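Local atomic coordinates of hypothetical protein Atu1540 (Agrobacterium tumefaciens str. C58, PDB entry 2HWJ), a protein that is of unknown function but belongs to a family of putative ParB-like nucleases, so it might act on nucleic acids. Residues Pro54-Pro59 with Glu87-Ser92; Ile12-Leu17 with Glu81-Ser86; Arg18-Ala23 with Tyr64-His69; Pro135-Ala140 with Phe156-Trp161; Arg167-Asp172 with Ala183-Leu188. One frame throughout, in Å; residues are numbered along the deposited sequence.

Interaction 1. Residues Pro54-Pro59 with Glu87-Ser92; sequences PVVAGP and EVAKFS
F91 meets V56 and A57 at the end of a parallel strand pair, and its side chain can be followed outward. CB lies 3.6 Å from A57 O, the oxygen that accepts the F91 backbone N-H. CG stands opposite the carbonyl carbon about the first bond (chi1 -55°), which turns the ring back along strand 52-57. There CD2 comes within 3.4 Å of V56 CG1 and CE2 within 3.7 Å of the same methyl, the valine approaching the ring at a slant. Beyond the pair, M103 of helix 96-105 and H196 of the second subunit also pack on F91. The pair joins strands 52-57 and 82-90 inside the mixed four-stranded sheet, and it carries a beta bulge: V55 is bridged to E87, yet A57 is bridged to K90, a shift of one residue from regular pairing. V88 N reaches V55 O almost straight (3.0 Å), while A57 N binds A89 O and F91 N returns to A57 O. On the A57 face the extended side chain of E87 brings OE2 to 3.4 Å from A57 CB, and V56 CG2 rests on A89 CB (3.9 Å).

Interaction 2. Residues Ile12-Leu17 with Glu81-Ser86; sequences IAIDKL and EHVLTS
V83 holds I14 and L17 through a single methyl, CG1, which lies 3.9 Å from I14 CG1 and 4.0 Å from L17 CD1. Both of these side chains run across the valine at about a right angle. The valine torsion (chi1 65°) sets CG1 between backbone N and carbonyl carbon, on the side of the I14 and L17 side chains, which come from the short 3-10 segment 14-16 and the residue after it. I12 uses its short branch: with the long arm CG1 swung away from the backbone N (chi1 -162°), CG2 is left to meet T85 CG2 at 3.7 Å, again crosswise. The polar branch of T85 has another partner, S10 OG. On the opposite face the end of the H82 side chain comes nearer the partner strand, its CD2 3.6 Å from A13 N, while I12 O lies at the ring edge. The backbones form a short antiparallel ladder, with I12 and V83 as the hydrogen-bonded pair (V83 N to I12 O 2.9 Å) and A13 with H82 as the non-hydrogen-bonded one; I14 N adds a bond to E81 O. Strand 9-13 forms one edge of the sheet within the chain, next to 82-90. V72 and S76 of helix 69-77 pack on I14, V55 of strand 52-57 touches both L17 and T85, and L9 of the third subunit packs on L84.

Interaction 3. Residues Arg18-Ala23 with Tyr64-His69; sequences RPTQIA and YLIDHH
Two torsions lay Q21 over H69: chi1 of 67° turns the glutamine CG toward the histidine, and an extended chi2 carries the amide on across the ring. The two planes lie only 10° apart, with OE1 3.6 Å from H69 CD2. Q21 CG stands over the centre of the imidazole, and L65 CD2 covers the opposite face, so the ring is sandwiched. The amide is held from beyond the ring by Q21 NE2 bonding to A23 O (2.9 Å). At the other end R18 CB makes a CH-pi contact over the face of Y64, 3.7 Å from its centroid, while L65 N binds R18 O. The loop following strand 9-13 is thereby laid against the edge strand 63-65 and the start of helix 69-77. T20 OG1 lies 2.8 Å from L65 O and also near L108 O, and H69 NE2 makes a weak bond to L65 O. Polar groups in this buried contact are therefore shared: the single T20 hydroxyl proton has two carbonyl acceptors within reach.

Interaction 4. Residues Pro135-Ala140 with Phe156-Trp161; sequences PFRSLA and FSEFGW
R137 lays its aliphatic stem across the ring of F159, with CD directly over the ring centre, 3.6 Å from the centroid. R137 CB lies 3.7 Å from F159 CE2, and R137 CG the same distance from F159 CZ. The chain leaves its helix extended, and the bend at chi2 (62°) places CD over the ring, from which the guanidinium rises. That group stands almost upright on the phenyl plane, 82° between them, with F159 CE1 at its edge. One face of it rests on E158: E158 CB lies 3.6 Å from R137 CZ, over the centre of that face. Here the glutamate offers its carbon stem rather than its acid: R137 NH2 and E158 OE1 are 4.3 Å apart with no N-H aimed at the oxygen. The charged ends are paired with other residues, R137 NH1 with E28 and E158 OE2 with R144. The two short helical segments cross steeply, at 108°, and their axes come within 8.3 Å. A140 sits where the helices approach, its CB 3.6 Å from E158 O and 3.9 Å from W161 CB. The N-terminal part of helix 135-146 packs against the first turns of helix 157-166. The indole of W161 leads away from the contact, stacking on Y149 and giving its NE1 proton to P198 O, while Y110 meets the ring of F159.

Interaction 5. Residues Arg167-Asp172 with Ala183-Leu188; sequences RRIDRD and AEAMKL
The irregular link R167-D170 runs past helix 178-189, closest where the CA atoms of I169 and E184 are 7.6 Å apart, and no hydrogen bond joins the two segments. The side chains do the work, I169 above all. Its long arm is extended (chi2 176°) and brings CD1 to the helix backbone, 3.7 Å from A185 N and 4.0 Å from A185 CB. CG1 meets L188 CD1 at 3.8 Å, the leucine and isoleucine lying alongside and running opposite ways, and E184 OE1 lies 3.9 Å from the same CG1. I169 thus packs the connection between helices 157-166 and 171-176 against one turn of helix 178-189; L139 of helix 135-146 also packs on it. Just beyond, D170 occupies the N-cap of helix 171-176, and its OD1 accepts from D172 N at 3.3 Å, met from above the carboxylate plane. Just before I169 in the chain, the extended side chain of R168 passes L188 obliquely, R168 CD to L188 CD2 4.1 Å. The arginine's charged end is held by two salt bridges, R168 NE with E193 and R168 NH2 with E98 of the second subunit.

In the fold
Interactions 1, 2 and 3 share one sheet. Interactions 1 and 2 use strand 82-90 in succession and meet where V55 N lies 3.1 Å from S86 O, probably a hydrogen bond; interaction 3 joins interaction 1 through V56 O and Y64 N, 3.0 Å apart. Contacts then continue into the helices. Interaction 3 touches interaction 4 where A23 O approaches F159 CZ (3.7 Å), and interaction 4 meets interaction 5 where L139 CD2 lies 3.9 Å from I169 CD1. The series therefore spans the molecule, with the centres of interactions 1 and 5 about 38 Å apart and those of neighbouring contacts 12 to 15 Å apart.

Interaction 1. Residues Pro54-Pro59 with Glu87-Ser92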
# COMPACT_ATOMS: atom_id res chain seq x y z
N PRO A 54 0.71 10.37 16.24
CA PRO A 54 1.03 11.07 14.96
C PRO A 54 0.01 12.14 14.67
O PRO A 54 -1.15 12.03 15.02
CB PRO A 54 0.85 9.96 13.93
CG PRO A 54 -0.16 9.14 14.41
CD PRO A 54 0.01 9.10 15.98
N VAL A 55 0.38 13.14 13.93
CA VAL A 55 -0.45 14.35 13.83
C VAL A 55 -0.15 15.05 12.49
O VAL A 55 0.85 14.78 11.86
CB VAL A 55 0.04 15.21 14.97
CG1 VAL A 55 0.45 16.63 14.54
CG2 VAL A 55 -0.79 15.04 16.24
N VAL A 56 -1.01 15.93 12.02
CA VAL A 56 -0.82 16.58 10.73
C VAL A 56 -0.96 18.04 11.02
O VAL A 56 -1.78 18.43 11.79
CB VAL A 56 -1.94 16.07 9.76
CG1 VAL A 56 -2.38 17.10 8.77
CG2 VAL A 56 -1.48 14.89 9.00
N ALA A 57 -0.23 18.90 10.40
CA ALA A 57 -0.41 20.31 10.74
C ALA A 57 -1.49 20.83 9.80
O ALA A 57 -1.37 20.66 8.61
CB ALA A 57 0.91 21.11 10.64
N GLY A 58 -2.55 21.42 10.36
CA GLY A 58 -3.62 21.98 9.57
C GLY A 58 -3.56 23.46 9.58
O GLY A 58 -2.60 24.04 10.01
N PRO A 59 -4.63 24.08 9.14
CA PRO A 59 -4.82 25.50 8.97
C PRO A 59 -4.67 26.22 10.28
O PRO A 59 -4.91 25.61 11.32
CB PRO A 59 -6.25 25.61 8.55
CG PRO A 59 -6.56 24.32 8.01
CD PRO A 59 -5.84 23.32 8.83
N GLU A 87 4.74 15.30 13.92
CA GLU A 87 4.11 15.81 12.77
C GLU A 87 4.59 14.94 11.62
O GLU A 87 5.79 14.86 11.37
CB GLU A 87 4.50 17.29 12.61
CG GLU A 87 3.99 18.00 11.36
CD GLU A 87 4.39 19.53 11.31
OE1 GLU A 87 5.21 19.95 10.40
OE2 GLU A 87 3.85 20.32 12.14
N VAL A 88 3.65 14.30 10.93
CA VAL A 88 3.93 13.49 9.76
C VAL A 88 3.46 14.08 8.42
O VAL A 88 3.54 13.42 7.37
CB VAL A 88 3.32 12.09 9.85
CG1 VAL A 88 3.88 11.38 11.02
CG2 VAL A 88 1.78 12.16 9.92
N ALA A 89 2.95 15.30 8.44
CA ALA A 89 2.57 15.96 7.21
C ALA A 89 2.13 17.33 7.54
O ALA A 89 1.65 17.61 8.65
CB ALA A 89 1.46 15.20 6.51
N LYS A 90 2.27 18.20 6.55
CA LYS A 90 2.14 19.64 6.77
C LYS A 90 1.20 20.16 5.71
O LYS A 90 1.58 20.23 4.53
CB LYS A 90 3.52 20.29 6.66
CG LYS A 90 3.72 21.42 7.64
CD LYS A 90 5.21 21.95 7.68
CE LYS A 90 5.30 23.26 8.55
NZ LYS A 90 4.24 23.40 9.74
N PHE A 91 -0.01 20.49 6.09
CA PHE A 91 -0.96 21.10 5.19
C PHE A 91 -1.38 22.51 5.61
O PHE A 91 -2.38 23.06 5.12
CB PHE A 91 -2.22 20.26 5.09
CG PHE A 91 -2.01 18.86 4.72
CD1 PHE A 91 -1.25 18.51 3.66
CD2 PHE A 91 -2.62 17.87 5.44
CE1 PHE A 91 -1.04 17.19 3.30
CE2 PHE A 91 -2.44 16.52 5.08
CZ PHE A 91 -1.62 16.20 3.99
N SER A 92 -0.60 23.12 6.47
CA SER A 92 -0.96 24.40 6.98
C SER A 92 -0.86 25.44 5.90
O SER A 92 -1.21 26.51 6.14
CB SER A 92 -0.07 24.75 8.15
OG SER A 92 1.27 24.58 7.70

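Interaction 2. Residues Ile12-Leu17 with Glu81-Ser86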
# COMPACT_ATOMS: atom_id res chain seq x y z
N ILE A 12 1.92 18.71 22.75
CA ILE A 12 0.72 19.50 22.68
C ILE A 12 -0.19 19.15 23.83
O ILE A 12 -0.15 18.00 24.38
CB ILE A 12 -0.01 19.24 21.37
CG1 ILE A 12 -1.04 20.34 21.02
CG2 ILE A 12 -0.71 17.95 21.44
CD1 ILE A 12 -1.36 20.34 19.55
N ALA A 13 -1.04 20.13 24.14
CA ALA A 13 -2.07 19.98 25.14
C ALA A 13 -3.15 19.21 24.46
O ALA A 13 -3.65 19.61 23.38
CB ALA A 13 -2.62 21.30 25.52
N ILE A 14 -3.53 18.11 25.10
CA ILE A 14 -4.61 17.33 24.58
C ILE A 14 -5.89 18.16 24.36
O ILE A 14 -6.65 17.92 23.43
CB ILE A 14 -4.93 16.12 25.49
CG1 ILE A 14 -3.77 15.10 25.47
CG2 ILE A 14 -6.25 15.47 25.03
CD1 ILE A 14 -3.80 14.24 26.69
N ASP A 15 -6.12 19.16 25.18
CA ASP A 15 -7.33 19.92 24.93
C ASP A 15 -7.19 20.74 23.61
O ASP A 15 -8.02 21.51 23.26
CB ASP A 15 -7.67 20.77 26.17
CG ASP A 15 -6.71 21.91 26.34
OD1 ASP A 15 -6.25 22.42 25.31
OD2 ASP A 15 -6.40 22.32 27.49
N LYS A 16 -6.07 20.62 22.92
CA LYS A 16 -5.85 21.46 21.75
C LYS A 16 -5.83 20.64 20.47
O LYS A 16 -5.89 21.21 19.43
CB LYS A 16 -4.56 22.28 21.90
CG LYS A 16 -4.66 23.38 22.93
CD LYS A 16 -4.75 24.79 22.32
CE LYS A 16 -5.10 25.87 23.38
NZ LYS A 16 -6.59 25.78 23.79
N LEU A 17 -5.77 19.29 20.56
CA LEU A 17 -5.80 18.44 19.39
C LEU A 17 -7.11 18.41 18.74
O LEU A 17 -8.14 18.25 19.37
CB LEU A 17 -5.49 17.01 19.70
CG LEU A 17 -4.02 16.71 19.83
CD1 LEU A 17 -3.87 15.46 20.71
CD2 LEU A 17 -3.47 16.50 18.46
N GLU A 81 -2.66 16.13 30.78
CA GLU A 81 -2.73 17.38 29.98
C GLU A 81 -2.06 17.38 28.62
O GLU A 81 -2.59 17.91 27.68
CB GLU A 81 -2.12 18.55 30.76
CG GLU A 81 -1.33 18.10 32.03
CD GLU A 81 -1.11 19.29 33.02
OE1 GLU A 81 -1.00 20.46 32.52
OE2 GLU A 81 -1.09 19.04 34.26
N HIS A 82 -0.88 16.81 28.54
CA HIS A 82 -0.12 16.86 27.35
C HIS A 82 0.18 15.46 26.73
O HIS A 82 0.18 14.44 27.41
CB HIS A 82 1.20 17.56 27.67
CG HIS A 82 1.07 19.03 27.99
ND1 HIS A 82 1.08 19.52 29.29
CD2 HIS A 82 0.98 20.11 27.18
CE1 HIS A 82 1.01 20.83 29.27
NE2 HIS A 82 0.95 21.22 28.00
N VAL A 83 0.46 15.40 25.42
CA VAL A 83 0.91 14.16 24.85
C VAL A 83 2.03 14.46 23.81
O VAL A 83 1.95 15.46 23.13
CB VAL A 83 -0.26 13.38 24.23
CG1 VAL A 83 -0.90 14.12 23.01
CG2 VAL A 83 0.20 12.00 23.74
N LEU A 84 3.06 13.63 23.69
CA LEU A 84 4.06 13.79 22.64
C LEU A 84 3.44 13.47 21.32
O LEU A 84 2.51 12.62 21.24
CB LEU A 84 5.14 12.78 22.84
CG LEU A 84 5.85 12.90 24.19
CD1 LEU A 84 6.93 11.88 24.26
CD2 LEU A 84 6.31 14.36 24.47
N THR A 85 3.93 14.13 20.28
CA THR A 85 3.34 14.03 18.97
C THR A 85 4.51 14.08 17.97
O THR A 85 5.61 14.53 18.31
CB THR A 85 2.60 15.31 18.59
OG1 THR A 85 3.49 16.43 18.78
CG2 THR A 85 1.34 15.57 19.42
N SER A 86 4.24 13.67 16.73
CA SER A 86 5.19 13.75 15.68
C SER A 86 4.39 14.16 14.48
O SER A 86 3.42 13.47 14.11
CB SER A 86 5.78 12.40 15.41
OG SER A 86 6.78 12.56 14.43

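Interaction 3. Residues Arg18-Ala23 with Tyr64-His69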
# COMPACT_ATOMS: atom_id res chain seq x y z
N ARG A 18 -7.09 18.47 17.44
CA ARG A 18 -8.30 18.42 16.73
C ARG A 18 -8.53 17.00 16.23
O ARG A 18 -7.77 16.51 15.45
CB ARG A 18 -8.23 19.46 15.63
CG ARG A 18 -8.35 20.83 16.20
CD ARG A 18 -9.69 21.43 15.94
NE ARG A 18 -9.48 22.86 15.69
CZ ARG A 18 -9.88 23.87 16.47
NH1 ARG A 18 -10.65 23.65 17.55
NH2 ARG A 18 -9.56 25.12 16.14
N PRO A 19 -9.60 16.34 16.67
CA PRO A 19 -9.99 15.00 16.26
C PRO A 19 -10.10 14.84 14.74
O PRO A 19 -10.27 15.84 14.06
CB PRO A 19 -11.41 14.85 16.83
CG PRO A 19 -11.48 15.77 17.93
CD PRO A 19 -10.50 16.91 17.68
N THR A 20 -10.09 13.59 14.20
CA THR A 20 -10.42 13.48 12.82
C THR A 20 -11.47 12.43 12.58
O THR A 20 -11.65 11.93 11.47
CB THR A 20 -9.10 13.32 11.89
OG1 THR A 20 -8.41 12.12 12.20
CG2 THR A 20 -8.11 14.53 12.00
N GLN A 21 -12.20 12.09 13.63
CA GLN A 21 -13.34 11.12 13.57
C GLN A 21 -14.36 11.50 14.63
O GLN A 21 -14.07 12.22 15.60
CB GLN A 21 -12.87 9.67 13.73
CG GLN A 21 -12.31 9.30 15.10
CD GLN A 21 -11.61 7.98 15.08
OE1 GLN A 21 -10.69 7.83 14.32
NE2 GLN A 21 -11.99 7.02 15.95
N ILE A 22 -15.58 11.02 14.46
CA ILE A 22 -16.70 11.42 15.26
C ILE A 22 -16.86 10.51 16.45
O ILE A 22 -17.28 10.95 17.50
CB ILE A 22 -17.94 11.45 14.39
CG1 ILE A 22 -17.76 12.57 13.39
CG2 ILE A 22 -19.15 11.79 15.19
CD1 ILE A 22 -18.68 12.57 12.33
N ALA A 23 -16.45 9.24 16.31
CA ALA A 23 -16.79 8.23 17.34
C ALA A 23 -15.65 7.33 17.73
O ALA A 23 -14.71 7.23 16.99
CB ALA A 23 -18.05 7.43 16.97
N TYR A 64 -3.93 18.18 13.87
CA TYR A 64 -5.01 17.16 13.77
C TYR A 64 -4.54 15.78 14.08
O TYR A 64 -3.58 15.33 13.46
CB TYR A 64 -5.63 17.16 12.34
CG TYR A 64 -6.38 18.43 12.15
CD1 TYR A 64 -5.66 19.65 12.05
CD2 TYR A 64 -7.79 18.45 12.25
CE1 TYR A 64 -6.34 20.89 11.97
CE2 TYR A 64 -8.48 19.66 12.14
CZ TYR A 64 -7.73 20.87 11.99
OH TYR A 64 -8.33 22.07 11.90
N LEU A 65 -5.18 15.11 15.02
CA LEU A 65 -4.78 13.77 15.52
C LEU A 65 -5.15 12.77 14.46
O LEU A 65 -6.28 12.79 13.97
CB LEU A 65 -5.64 13.41 16.75
CG LEU A 65 -5.39 12.03 17.32
CD1 LEU A 65 -3.91 11.84 17.74
CD2 LEU A 65 -6.32 11.70 18.48
N ILE A 66 -4.25 11.87 14.14
CA ILE A 66 -4.45 10.98 12.97
C ILE A 66 -4.71 9.53 13.39
O ILE A 66 -5.31 8.73 12.68
CB ILE A 66 -3.23 11.13 11.99
CG1 ILE A 66 -3.55 12.26 11.08
CG2 ILE A 66 -2.99 9.95 11.13
CD1 ILE A 66 -5.00 12.35 10.98
N ASP A 67 -4.29 9.17 14.57
CA ASP A 67 -4.58 7.84 14.98
C ASP A 67 -4.75 7.85 16.46
O ASP A 67 -4.43 8.87 17.10
CB ASP A 67 -3.37 6.95 14.64
CG ASP A 67 -3.79 5.56 14.34
OD1 ASP A 67 -5.03 5.31 14.38
OD2 ASP A 67 -2.89 4.72 14.06
N HIS A 68 -5.14 6.73 17.04
CA HIS A 68 -5.09 6.66 18.50
C HIS A 68 -6.07 7.56 19.20
O HIS A 68 -5.79 8.06 20.27
CB HIS A 68 -3.69 6.89 19.05
CG HIS A 68 -2.67 6.05 18.37
ND1 HIS A 68 -2.53 4.70 18.62
CD2 HIS A 68 -1.76 6.35 17.41
CE1 HIS A 68 -1.58 4.21 17.84
NE2 HIS A 68 -1.11 5.19 17.10
N HIS A 69 -7.22 7.79 18.62
CA HIS A 69 -8.29 8.48 19.43
C HIS A 69 -8.67 7.79 20.77
O HIS A 69 -8.94 8.46 21.76
CB HIS A 69 -9.51 8.77 18.57
CG HIS A 69 -9.21 9.71 17.44
ND1 HIS A 69 -9.81 10.95 17.32
CD2 HIS A 69 -8.37 9.60 16.39
CE1 HIS A 69 -9.35 11.56 16.24
NE2 HIS A 69 -8.47 10.77 15.66

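Interaction 4. Residues Pro135-Ala140 with Phe156-Trp161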
# COMPACT_ATOMS: atom_id res chain seq x y z
N PRO A 135 -20.72 1.82 20.15
CA PRO A 135 -20.55 0.53 20.84
C PRO A 135 -20.17 -0.57 19.88
O PRO A 135 -19.50 -1.52 20.27
CB PRO A 135 -21.92 0.26 21.51
CG PRO A 135 -22.93 1.17 20.72
CD PRO A 135 -22.10 2.37 20.24
N PHE A 136 -20.55 -0.49 18.61
CA PHE A 136 -20.01 -1.53 17.69
C PHE A 136 -18.54 -1.35 17.43
O PHE A 136 -17.84 -2.35 17.17
CB PHE A 136 -20.83 -1.72 16.40
CG PHE A 136 -22.17 -2.27 16.69
CD1 PHE A 136 -23.25 -1.41 16.96
CD2 PHE A 136 -22.35 -3.66 16.87
CE1 PHE A 136 -24.50 -1.91 17.33
CE2 PHE A 136 -23.61 -4.19 17.24
CZ PHE A 136 -24.69 -3.30 17.45
N ARG A 137 -18.05 -0.11 17.55
CA ARG A 137 -16.64 0.01 17.45
C ARG A 137 -15.95 -0.82 18.56
O ARG A 137 -14.88 -1.44 18.30
CB ARG A 137 -16.26 1.45 17.47
CG ARG A 137 -14.80 1.67 17.44
CD ARG A 137 -14.21 1.13 16.21
NE ARG A 137 -12.79 1.33 16.20
CZ ARG A 137 -11.93 0.61 16.93
NH1 ARG A 137 -12.40 -0.34 17.73
NH2 ARG A 137 -10.63 0.86 16.89
N SER A 138 -16.53 -0.87 19.78
CA SER A 138 -15.89 -1.60 20.88
C SER A 138 -15.98 -3.07 20.65
O SER A 138 -15.05 -3.85 20.94
CB SER A 138 -16.58 -1.36 22.18
OG SER A 138 -16.44 -0.04 22.58
N LEU A 139 -17.14 -3.47 20.16
CA LEU A 139 -17.34 -4.87 19.84
C LEU A 139 -16.33 -5.31 18.78
O LEU A 139 -15.64 -6.29 19.01
CB LEU A 139 -18.76 -5.12 19.35
CG LEU A 139 -19.06 -6.62 19.21
CD1 LEU A 139 -19.05 -7.36 20.56
CD2 LEU A 139 -20.33 -6.87 18.48
N ALA A 140 -16.22 -4.57 17.66
CA ALA A 140 -15.27 -4.87 16.64
C ALA A 140 -13.82 -4.90 17.23
O ALA A 140 -13.03 -5.77 16.89
CB ALA A 140 -15.40 -3.92 15.50
N PHE A 156 -8.93 2.11 9.10
CA PHE A 156 -10.28 1.95 9.63
C PHE A 156 -10.84 0.54 9.42
O PHE A 156 -12.04 0.35 9.21
CB PHE A 156 -11.17 3.00 8.91
CG PHE A 156 -10.65 4.46 9.03
CD1 PHE A 156 -10.38 5.23 7.88
CD2 PHE A 156 -10.46 5.08 10.30
CE1 PHE A 156 -9.94 6.55 7.99
CE2 PHE A 156 -10.00 6.42 10.42
CZ PHE A 156 -9.74 7.15 9.26
N SER A 157 -9.96 -0.46 9.46
CA SER A 157 -10.32 -1.89 9.41
C SER A 157 -11.46 -2.16 10.33
O SER A 157 -12.44 -2.75 9.95
CB SER A 157 -9.17 -2.72 9.94
OG SER A 157 -9.30 -4.13 9.64
N GLU A 158 -11.29 -1.75 11.58
CA GLU A 158 -12.26 -1.96 12.62
C GLU A 158 -13.61 -1.37 12.32
O GLU A 158 -14.62 -2.00 12.55
CB GLU A 158 -11.74 -1.39 13.95
CG GLU A 158 -10.69 -2.23 14.62
CD GLU A 158 -9.28 -1.91 14.19
OE1 GLU A 158 -9.05 -0.97 13.34
OE2 GLU A 158 -8.40 -2.64 14.72
N PHE A 159 -13.62 -0.19 11.79
CA PHE A 159 -14.88 0.40 11.50
C PHE A 159 -15.67 -0.39 10.44
O PHE A 159 -16.91 -0.38 10.46
CB PHE A 159 -14.72 1.88 11.20
CG PHE A 159 -14.78 2.75 12.45
CD1 PHE A 159 -13.66 3.46 12.89
CD2 PHE A 159 -15.96 2.80 13.22
CE1 PHE A 159 -13.74 4.24 14.06
CE2 PHE A 159 -16.05 3.58 14.40
CZ PHE A 159 -14.94 4.32 14.80
N GLY A 160 -14.96 -1.12 9.58
CA GLY A 160 -15.57 -2.05 8.61
C GLY A 160 -16.24 -3.22 9.27
O GLY A 160 -17.38 -3.58 8.95
N TRP A 161 -15.56 -3.78 10.25
CA TRP A 161 -16.12 -4.85 11.08
C TRP A 161 -17.29 -4.34 11.93
O TRP A 161 -18.32 -5.03 12.04
CB TRP A 161 -15.03 -5.49 11.93
CG TRP A 161 -14.22 -6.44 11.08
CD1 TRP A 161 -13.10 -6.14 10.34
CD2 TRP A 161 -14.53 -7.79 10.79
NE1 TRP A 161 -12.69 -7.22 9.66
CE2 TRP A 161 -13.54 -8.26 9.90
CE3 TRP A 161 -15.54 -8.68 11.22
CZ2 TRP A 161 -13.51 -9.56 9.44
CZ3 TRP A 161 -15.52 -9.99 10.76
CH2 TRP A 161 -14.49 -10.42 9.88

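Interaction 5. Residues Arg167-Asp172 with Ala183-Leu188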
# COMPACT_ATOMS: atom_id res chain seq x y z
N ARG A 167 -25.15 -4.31 11.55
CA ARG A 167 -26.33 -4.65 10.76
C ARG A 167 -26.88 -6.04 11.09
O ARG A 167 -27.84 -6.47 10.53
CB ARG A 167 -26.02 -4.53 9.28
CG ARG A 167 -25.07 -3.41 8.96
CD ARG A 167 -24.65 -3.40 7.51
NE ARG A 167 -25.59 -2.57 6.78
CZ ARG A 167 -25.29 -1.45 6.14
NH1 ARG A 167 -24.06 -0.98 6.12
NH2 ARG A 167 -26.26 -0.78 5.52
N ARG A 168 -26.28 -6.70 12.07
CA ARG A 168 -26.48 -8.12 12.31
C ARG A 168 -26.59 -8.48 13.77
O ARG A 168 -27.01 -9.54 14.08
CB ARG A 168 -25.27 -8.87 11.79
CG ARG A 168 -25.40 -9.16 10.34
CD ARG A 168 -24.12 -9.65 9.76
NE ARG A 168 -24.22 -9.64 8.30
CZ ARG A 168 -23.95 -8.58 7.55
NH1 ARG A 168 -23.54 -7.48 8.15
NH2 ARG A 168 -24.05 -8.64 6.22
N ILE A 169 -26.12 -7.65 14.67
CA ILE A 169 -26.29 -7.99 16.05
C ILE A 169 -27.16 -6.88 16.66
O ILE A 169 -26.95 -5.69 16.42
CB ILE A 169 -24.95 -8.18 16.75
CG1 ILE A 169 -24.15 -9.35 16.15
CG2 ILE A 169 -25.14 -8.41 18.25
CD1 ILE A 169 -22.73 -9.47 16.81
N ASP A 170 -28.15 -7.32 17.41
CA ASP A 170 -29.12 -6.47 18.09
C ASP A 170 -28.40 -5.54 19.11
O ASP A 170 -27.59 -6.06 19.87
CB ASP A 170 -30.07 -7.48 18.75
CG ASP A 170 -31.23 -6.88 19.46
OD1 ASP A 170 -31.39 -5.65 19.59
OD2 ASP A 170 -32.04 -7.70 19.95
N ARG A 171 -28.62 -4.20 19.13
CA ARG A 171 -27.94 -3.35 20.17
C ARG A 171 -28.26 -3.76 21.63
O ARG A 171 -27.41 -3.63 22.54
CB ARG A 171 -28.29 -1.87 20.08
CG ARG A 171 -28.35 -1.29 18.73
CD ARG A 171 -29.47 -0.16 18.71
NE ARG A 171 -29.29 0.69 17.51
CZ ARG A 171 -30.26 1.32 16.85
NH1 ARG A 171 -31.53 1.24 17.27
NH2 ARG A 171 -29.95 2.05 15.77
N ASP A 172 -29.49 -4.19 21.82
CA ASP A 172 -29.93 -4.73 23.06
C ASP A 172 -29.13 -5.95 23.53
O ASP A 172 -29.04 -6.20 24.73
CB ASP A 172 -31.45 -4.99 22.96
CG ASP A 172 -32.24 -3.67 22.81
OD1 ASP A 172 -31.58 -2.59 22.86
OD2 ASP A 172 -33.50 -3.67 22.66
N ALA A 183 -19.66 -13.28 21.47
CA ALA A 183 -19.77 -14.69 21.08
C ALA A 183 -20.47 -14.80 19.73
O ALA A 183 -20.08 -15.60 18.88
CB ALA A 183 -20.47 -15.58 22.21
N GLU A 184 -21.49 -13.98 19.54
CA GLU A 184 -22.15 -13.92 18.25
C GLU A 184 -21.23 -13.44 17.15
O GLU A 184 -21.19 -14.06 16.09
CB GLU A 184 -23.43 -13.08 18.31
CG GLU A 184 -24.60 -13.99 18.51
CD GLU A 184 -25.86 -13.63 17.68
OE1 GLU A 184 -25.76 -12.88 16.64
OE2 GLU A 184 -26.97 -14.15 18.09
N ALA A 185 -20.51 -12.36 17.42
CA ALA A 185 -19.63 -11.76 16.48
C ALA A 185 -18.58 -12.76 16.02
O ALA A 185 -18.20 -12.86 14.81
CB ALA A 185 -18.92 -10.57 17.13
N MSE A 186 -18.11 -13.50 17.01
CA MSE A 186 -17.14 -14.55 16.77
C MSE A 186 -17.72 -15.66 15.85
O MSE A 186 -17.04 -16.14 14.93
CB MSE A 186 -16.65 -15.04 18.12
CG MSE A 186 -15.60 -16.05 18.07
SE MSE A 186 -14.04 -15.44 17.06
CE MSE A 186 -12.89 -17.04 17.41
N LYS A 187 -18.97 -16.07 16.08
CA LYS A 187 -19.63 -16.98 15.15
C LYS A 187 -19.75 -16.30 13.75
O LYS A 187 -19.66 -16.99 12.74
CB LYS A 187 -20.96 -17.44 15.69
CG LYS A 187 -21.87 -18.18 14.78
CD LYS A 187 -22.72 -19.12 15.71
CE LYS A 187 -24.01 -19.66 15.11
NZ LYS A 187 -25.20 -19.04 15.80
N LEU A 188 -19.89 -14.97 13.69
CA LEU A 188 -20.15 -14.43 12.40
C LEU A 188 -18.83 -14.25 11.63
O LEU A 188 -18.74 -14.57 10.42
CB LEU A 188 -20.92 -13.12 12.51
CG LEU A 188 -22.43 -13.10 12.83
CD1 LEU A 188 -22.71 -11.89 13.65
CD2 LEU A 188 -23.41 -13.19 11.62